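Local atomic coordinates of 3'-5'-exonuclease (Saccharomyces cerevisiae, PDB entry 3E2V), a protein that degrades DNA, probably as a magnesium-dependent nuclease of the TatD family that cuts double strands internally and trims them from the 3' end. Residues Thr86-Ala98 and Phe133-Met145. Sequence-based numbering, arbitrary orientation.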
loop_
_atom_site.group_PDB
_atom_site.type_symbol
_atom_site.label_atom_id
_atom_site.label_comp_id
_atom_site.label_asym_id
_atom_site.label_seq_id
_atom_site.Cartn_x
_atom_site.Cartn_y
_atom_site.Cartn_z
ATOM N N THR A 86 -7.552 -0.935 -2.996
ATOM C CA THR A 86 -6.908 -0.737 -4.285
ATOM C C THR A 86 -7.262 -1.894 -5.216
ATOM O O THR A 86 -7.841 -2.913 -4.787
ATOM C CB THR A 86 -5.348 -0.670 -4.131
ATOM O OG1 THR A 86 -4.830 -1.992 -3.907
ATOM C CG2 THR A 86 -4.943 0.212 -2.954
ATOM N N ILE A 87 -6.922 -1.714 -6.499
ATOM C CA ILE A 87 -6.931 -2.771 -7.524
ATOM C C ILE A 87 -5.678 -2.625 -8.366
ATOM O O ILE A 87 -5.383 -1.545 -8.870
ATOM C CB ILE A 87 -8.148 -2.667 -8.455
ATOM C CG1 ILE A 87 -9.454 -2.797 -7.657
ATOM C CG2 ILE A 87 -8.052 -3.731 -9.575
ATOM C CD1 ILE A 87 -10.716 -2.570 -8.504
ATOM N N GLY A 88 -4.953 -3.718 -8.517
ATOM C CA GLY A 88 -3.703 -3.695 -9.285
ATOM C C GLY A 88 -2.931 -4.977 -9.123
ATOM O O GLY A 88 -3.300 -5.824 -8.321
ATOM N N VAL A 89 -1.867 -5.122 -9.912
ATOM C CA VAL A 89 -0.999 -6.309 -9.831
ATOM C C VAL A 89 0.425 -5.894 -9.483
ATOM O O VAL A 89 1.051 -5.134 -10.216
ATOM C CB VAL A 89 -1.008 -7.140 -11.137
ATOM C CG1 VAL A 89 -0.201 -8.419 -10.980
ATOM C CG2 VAL A 89 -2.434 -7.479 -11.518
ATOM N N HIS A 90 0.893 -6.380 -8.342
ATOM C CA HIS A 90 2.182 -6.044 -7.735
ATOM C C HIS A 90 3.283 -6.769 -8.509
ATOM O O HIS A 90 3.026 -7.799 -9.127
ATOM C CB HIS A 90 2.046 -6.557 -6.293
ATOM C CG HIS A 90 3.217 -6.360 -5.392
ATOM N ND1 HIS A 90 4.399 -7.051 -5.527
ATOM C CD2 HIS A 90 3.322 -5.664 -4.237
ATOM C CE1 HIS A 90 5.210 -6.740 -4.530
ATOM N NE2 HIS A 90 4.571 -5.914 -3.722
ATOM N N PRO A 91 4.509 -6.223 -8.498
ATOM C CA PRO A 91 5.607 -6.914 -9.174
ATOM C C PRO A 91 5.783 -8.394 -8.752
ATOM O O PRO A 91 6.252 -9.188 -9.588
ATOM C CB PRO A 91 6.837 -6.049 -8.831
ATOM C CG PRO A 91 6.387 -5.178 -7.673
ATOM C CD PRO A 91 4.938 -4.930 -7.932
ATOM N N CYS A 92 5.376 -8.773 -7.530
ATOM C CA CYS A 92 5.358 -10.186 -7.052
ATOM C C CYS A 92 4.654 -11.091 -8.029
ATOM O O CYS A 92 4.929 -12.289 -8.113
ATOM C CB CYS A 92 4.559 -10.348 -5.727
ATOM S SG CYS A 92 2.748 -9.872 -5.794
ATOM N N CYS A 93 3.680 -10.523 -8.724
ATOM C CA CYS A 93 2.579 -11.316 -9.225
ATOM C C CYS A 93 2.317 -11.093 -10.696
ATOM O O CYS A 93 1.310 -11.581 -11.228
ATOM C CB CYS A 93 1.342 -10.990 -8.385
ATOM S SG CYS A 93 1.577 -11.415 -6.583
ATOM N N VAL A 94 3.228 -10.375 -11.361
ATOM C CA VAL A 94 3.004 -10.045 -12.774
ATOM C C VAL A 94 3.004 -11.263 -13.688
ATOM O O VAL A 94 2.539 -11.179 -14.823
ATOM C CB VAL A 94 3.969 -8.944 -13.298
ATOM C CG1 VAL A 94 3.634 -7.586 -12.671
ATOM C CG2 VAL A 94 5.427 -9.327 -13.065
ATOM N N ASN A 95 3.513 -12.396 -13.206
ATOM C CA ASN A 95 3.459 -13.609 -14.027
ATOM C C ASN A 95 2.022 -14.011 -14.353
ATOM O O ASN A 95 1.790 -14.746 -15.315
ATOM C CB ASN A 95 4.175 -14.788 -13.355
ATOM C CG ASN A 95 5.687 -14.671 -13.394
ATOM O OD1 ASN A 95 6.233 -13.738 -13.967
ATOM N ND2 ASN A 95 6.371 -15.651 -12.790
ATOM N N GLU A 96 1.061 -13.544 -13.564
ATOM C CA GLU A 96 -0.338 -13.867 -13.861
ATOM C C GLU A 96 -0.821 -13.256 -15.186
ATOM O O GLU A 96 -1.808 -13.719 -15.746
ATOM C CB GLU A 96 -1.271 -13.539 -12.714
ATOM C CG GLU A 96 -1.567 -12.104 -12.527
ATOM C CD GLU A 96 -2.847 -11.904 -11.738
ATOM O OE1 GLU A 96 -2.989 -10.849 -11.127
ATOM O OE2 GLU A 96 -3.712 -12.805 -11.713
ATOM N N PHE A 97 -0.137 -12.223 -15.676
ATOM C CA PHE A 97 -0.439 -11.696 -17.011
ATOM C C PHE A 97 -0.013 -12.658 -18.108
ATOM O O PHE A 97 -0.480 -12.530 -19.240
ATOM C CB PHE A 97 0.260 -10.363 -17.258
ATOM C CG PHE A 97 -0.337 -9.216 -16.483
ATOM C CD1 PHE A 97 -1.601 -8.725 -16.781
ATOM C CD2 PHE A 97 0.380 -8.629 -15.448
ATOM C CE1 PHE A 97 -2.153 -7.664 -16.067
ATOM C CE2 PHE A 97 -0.141 -7.557 -14.736
ATOM C CZ PHE A 97 -1.412 -7.072 -15.029
ATOM N N ALA A 98 0.857 -13.612 -17.778
ATOM C CA ALA A 98 1.449 -14.483 -18.790
ATOM C C ALA A 98 0.945 -15.920 -18.722
ATOM O O ALA A 98 1.072 -16.635 -19.726
ATOM C CB ALA A 98 2.950 -14.451 -18.704
ATOM N N PHE A 133 -2.433 -13.810 -24.722
ATOM C CA PHE A 133 -2.901 -14.115 -23.371
ATOM C C PHE A 133 -2.782 -12.880 -22.470
ATOM O O PHE A 133 -3.752 -12.508 -21.803
ATOM C CB PHE A 133 -2.195 -15.347 -22.777
ATOM C CG PHE A 133 -2.731 -15.756 -21.437
ATOM C CD1 PHE A 133 -3.808 -16.631 -21.340
ATOM C CD2 PHE A 133 -2.187 -15.230 -20.269
ATOM C CE1 PHE A 133 -4.319 -17.000 -20.095
ATOM C CE2 PHE A 133 -2.689 -15.590 -19.019
ATOM C CZ PHE A 133 -3.759 -16.478 -18.928
ATOM N N ALA A 134 -1.623 -12.222 -22.518
ATOM C CA ALA A 134 -1.418 -10.990 -21.735
ATOM C C ALA A 134 -2.376 -9.879 -22.133
ATOM O O ALA A 134 -2.855 -9.126 -21.284
ATOM C CB ALA A 134 0.026 -10.516 -21.843
ATOM N N GLN A 135 -2.660 -9.763 -23.426
ATOM C CA GLN A 135 -3.666 -8.801 -23.880
ATOM C C GLN A 135 -5.018 -9.028 -23.194
ATOM O O GLN A 135 -5.682 -8.075 -22.764
ATOM C CB GLN A 135 -3.826 -8.832 -25.406
ATOM C CG GLN A 135 -2.683 -8.196 -26.180
ATOM C CD GLN A 135 -2.646 -8.649 -27.632
ATOM O OE1 GLN A 135 -3.423 -9.513 -28.045
ATOM N NE2 GLN A 135 -1.736 -8.067 -28.411
ATOM N N GLY A 136 -5.409 -10.299 -23.079
ATOM C CA GLY A 136 -6.665 -10.648 -22.410
ATOM C C GLY A 136 -6.663 -10.359 -20.919
ATOM O O GLY A 136 -7.676 -9.928 -20.363
ATOM N N LYS A 137 -5.527 -10.603 -20.275
ATOM C CA LYS A 137 -5.427 -10.344 -18.841
ATOM C C LYS A 137 -5.453 -8.852 -18.536
ATOM O O LYS A 137 -6.048 -8.420 -17.547
ATOM C CB LYS A 137 -4.185 -11.003 -18.232
ATOM C CG LYS A 137 -4.243 -12.545 -18.243
ATOM C CD LYS A 137 -5.473 -13.094 -17.522
ATOM C CE LYS A 137 -5.297 -13.085 -16.010
ATOM N NZ LYS A 137 -6.486 -13.716 -15.343
ATOM N N LEU A 138 -4.807 -8.060 -19.385
ATOM C CA LEU A 138 -4.860 -6.618 -19.212
ATOM C C LEU A 138 -6.275 -6.081 -19.423
ATOM O O LEU A 138 -6.740 -5.210 -18.679
ATOM C CB LEU A 138 -3.862 -5.944 -20.162
ATOM C CG LEU A 138 -2.401 -6.038 -19.713
ATOM C CD1 LEU A 138 -1.487 -5.763 -20.900
ATOM C CD2 LEU A 138 -2.103 -5.062 -18.559
ATOM N N LYS A 139 -6.976 -6.632 -20.413
ATOM C CA LYS A 139 -8.392 -6.300 -20.599
ATOM C C LYS A 139 -9.235 -6.640 -19.362
ATOM O O LYS A 139 -10.069 -5.851 -18.930
ATOM C CB LYS A 139 -8.943 -7.051 -21.816
ATOM C CG LYS A 139 -10.397 -6.762 -22.067
ATOM C CD LYS A 139 -10.836 -7.302 -23.426
ATOM C CE LYS A 139 -12.181 -6.713 -23.821
ATOM N NZ LYS A 139 -13.225 -7.123 -22.851
ATOM N N GLU A 140 -9.007 -7.824 -18.803
ATOM C CA GLU A 140 -9.729 -8.269 -17.619
ATOM C C GLU A 140 -9.512 -7.279 -16.463
ATOM O O GLU A 140 -10.456 -6.901 -15.770
ATOM C CB GLU A 140 -9.273 -9.671 -17.225
ATOM C CG GLU A 140 -9.934 -10.190 -15.955
ATOM C CD GLU A 140 -9.373 -11.518 -15.486
ATOM O OE1 GLU A 140 -8.640 -12.174 -16.263
ATOM O OE2 GLU A 140 -9.681 -11.915 -14.334
ATOM N N LEU A 141 -8.266 -6.841 -16.294
ATOM C CA LEU A 141 -7.931 -5.891 -15.241
ATOM C C LEU A 141 -8.585 -4.520 -15.437
ATOM O O LEU A 141 -9.175 -3.970 -14.504
ATOM C CB LEU A 141 -6.406 -5.766 -15.146
ATOM C CG LEU A 141 -5.879 -4.822 -14.069
ATOM C CD1 LEU A 141 -6.307 -5.269 -12.674
ATOM C CD2 LEU A 141 -4.369 -4.768 -14.169
ATOM N N TYR A 142 -8.501 -3.982 -16.658
ATOM C CA TYR A 142 -9.182 -2.729 -17.015
ATOM C C TYR A 142 -10.678 -2.822 -16.758
ATOM O O TYR A 142 -11.285 -1.934 -16.129
ATOM C CB TYR A 142 -8.922 -2.439 -18.500
ATOM C CG TYR A 142 -9.508 -1.145 -19.026
ATOM C CD1 TYR A 142 -9.169 0.083 -18.452
ATOM C CD2 TYR A 142 -10.371 -1.145 -20.110
ATOM C CE1 TYR A 142 -9.677 1.280 -18.935
ATOM C CE2 TYR A 142 -10.887 0.054 -20.608
ATOM C CZ TYR A 142 -10.529 1.259 -20.015
ATOM O OH TYR A 142 -11.030 2.454 -20.492
ATOM N N ASP A 143 -11.266 -3.917 -17.232
ATOM C CA ASP A 143 -12.703 -4.133 -17.039
ATOM C C ASP A 143 -13.092 -4.151 -15.559
ATOM O O ASP A 143 -14.087 -3.538 -15.168
ATOM C CB ASP A 143 -13.148 -5.424 -17.718
ATOM C CG ASP A 143 -13.227 -5.300 -19.244
ATOM O OD1 ASP A 143 -13.126 -4.173 -19.799
ATOM O OD2 ASP A 143 -13.364 -6.366 -19.887
ATOM N N LEU A 144 -12.291 -4.824 -14.736
ATOM C CA LEU A 144 -12.521 -4.850 -13.293
ATOM C C LEU A 144 -12.474 -3.457 -12.669
ATOM O O LEU A 144 -13.354 -3.071 -11.897
ATOM C CB LEU A 144 -11.499 -5.755 -12.607
ATOM C CG LEU A 144 -11.664 -5.917 -11.095
ATOM C CD1 LEU A 144 -13.010 -6.556 -10.783
ATOM C CD2 LEU A 144 -10.525 -6.781 -10.552
ATOM N N MET A 145 -11.431 -2.697 -12.999
ATOM C CA MET A 145 -11.302 -1.326 -12.519
ATOM C C MET A 145 -12.518 -0.490 -12.913
ATOM O O MET A 145 -13.079 0.204 -12.079
ATOM C CB MET A 145 -10.015 -0.683 -13.059
ATOM C CG MET A 145 -8.737 -1.285 -12.519
ATOM S SD MET A 145 -7.248 -0.413 -13.208
ATOM C CE MET A 145 -5.925 -1.355 -12.375
HETATM O O HOH W 1 -6.382 -13.876 -12.271
#
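F97, at the end of the 3-10 turn 94-97, pushes its ring, CD1-CE1-CZ side first, against K137, L138 and L141 of helix 132-149. L141 CD2 meets the ring edge in plane, 3.8 Å from F97 CZ, while L138 runs roughly perpendicular to F97 and puts CD2 3.6 Å from CE1. F180 of helix 174-187 stacks on the same ring. The backbone closes in too: A134 CA sits 3.1 Å from F97 O, a CH-O contact. Further down, I87 of strand 82-87 packs its CG2, anti to the backbone N, among L141 CD1, L144 CD2 and M145 CG. Toward solvent, where E140 and F133 are exposed and E96 and K137 partly so, no direct hydrogen bond crosses. K137, kinked at chi2 and chi3, passes E96 O with its CE and forms a salt bridge from NZ to E140 OE1, 2.8 Å, one turn on. Its ammonium and the E96 carboxylate do not touch (NZ to OE2 4.7 Å); a water donates to OE2 and accepts from NZ, and E96 OE1 takes the N-H of I62. Together these seat a barrel helix against a parallel strand and the loop leaving its C-terminal end, the βα packing of the TatD TIM barrel.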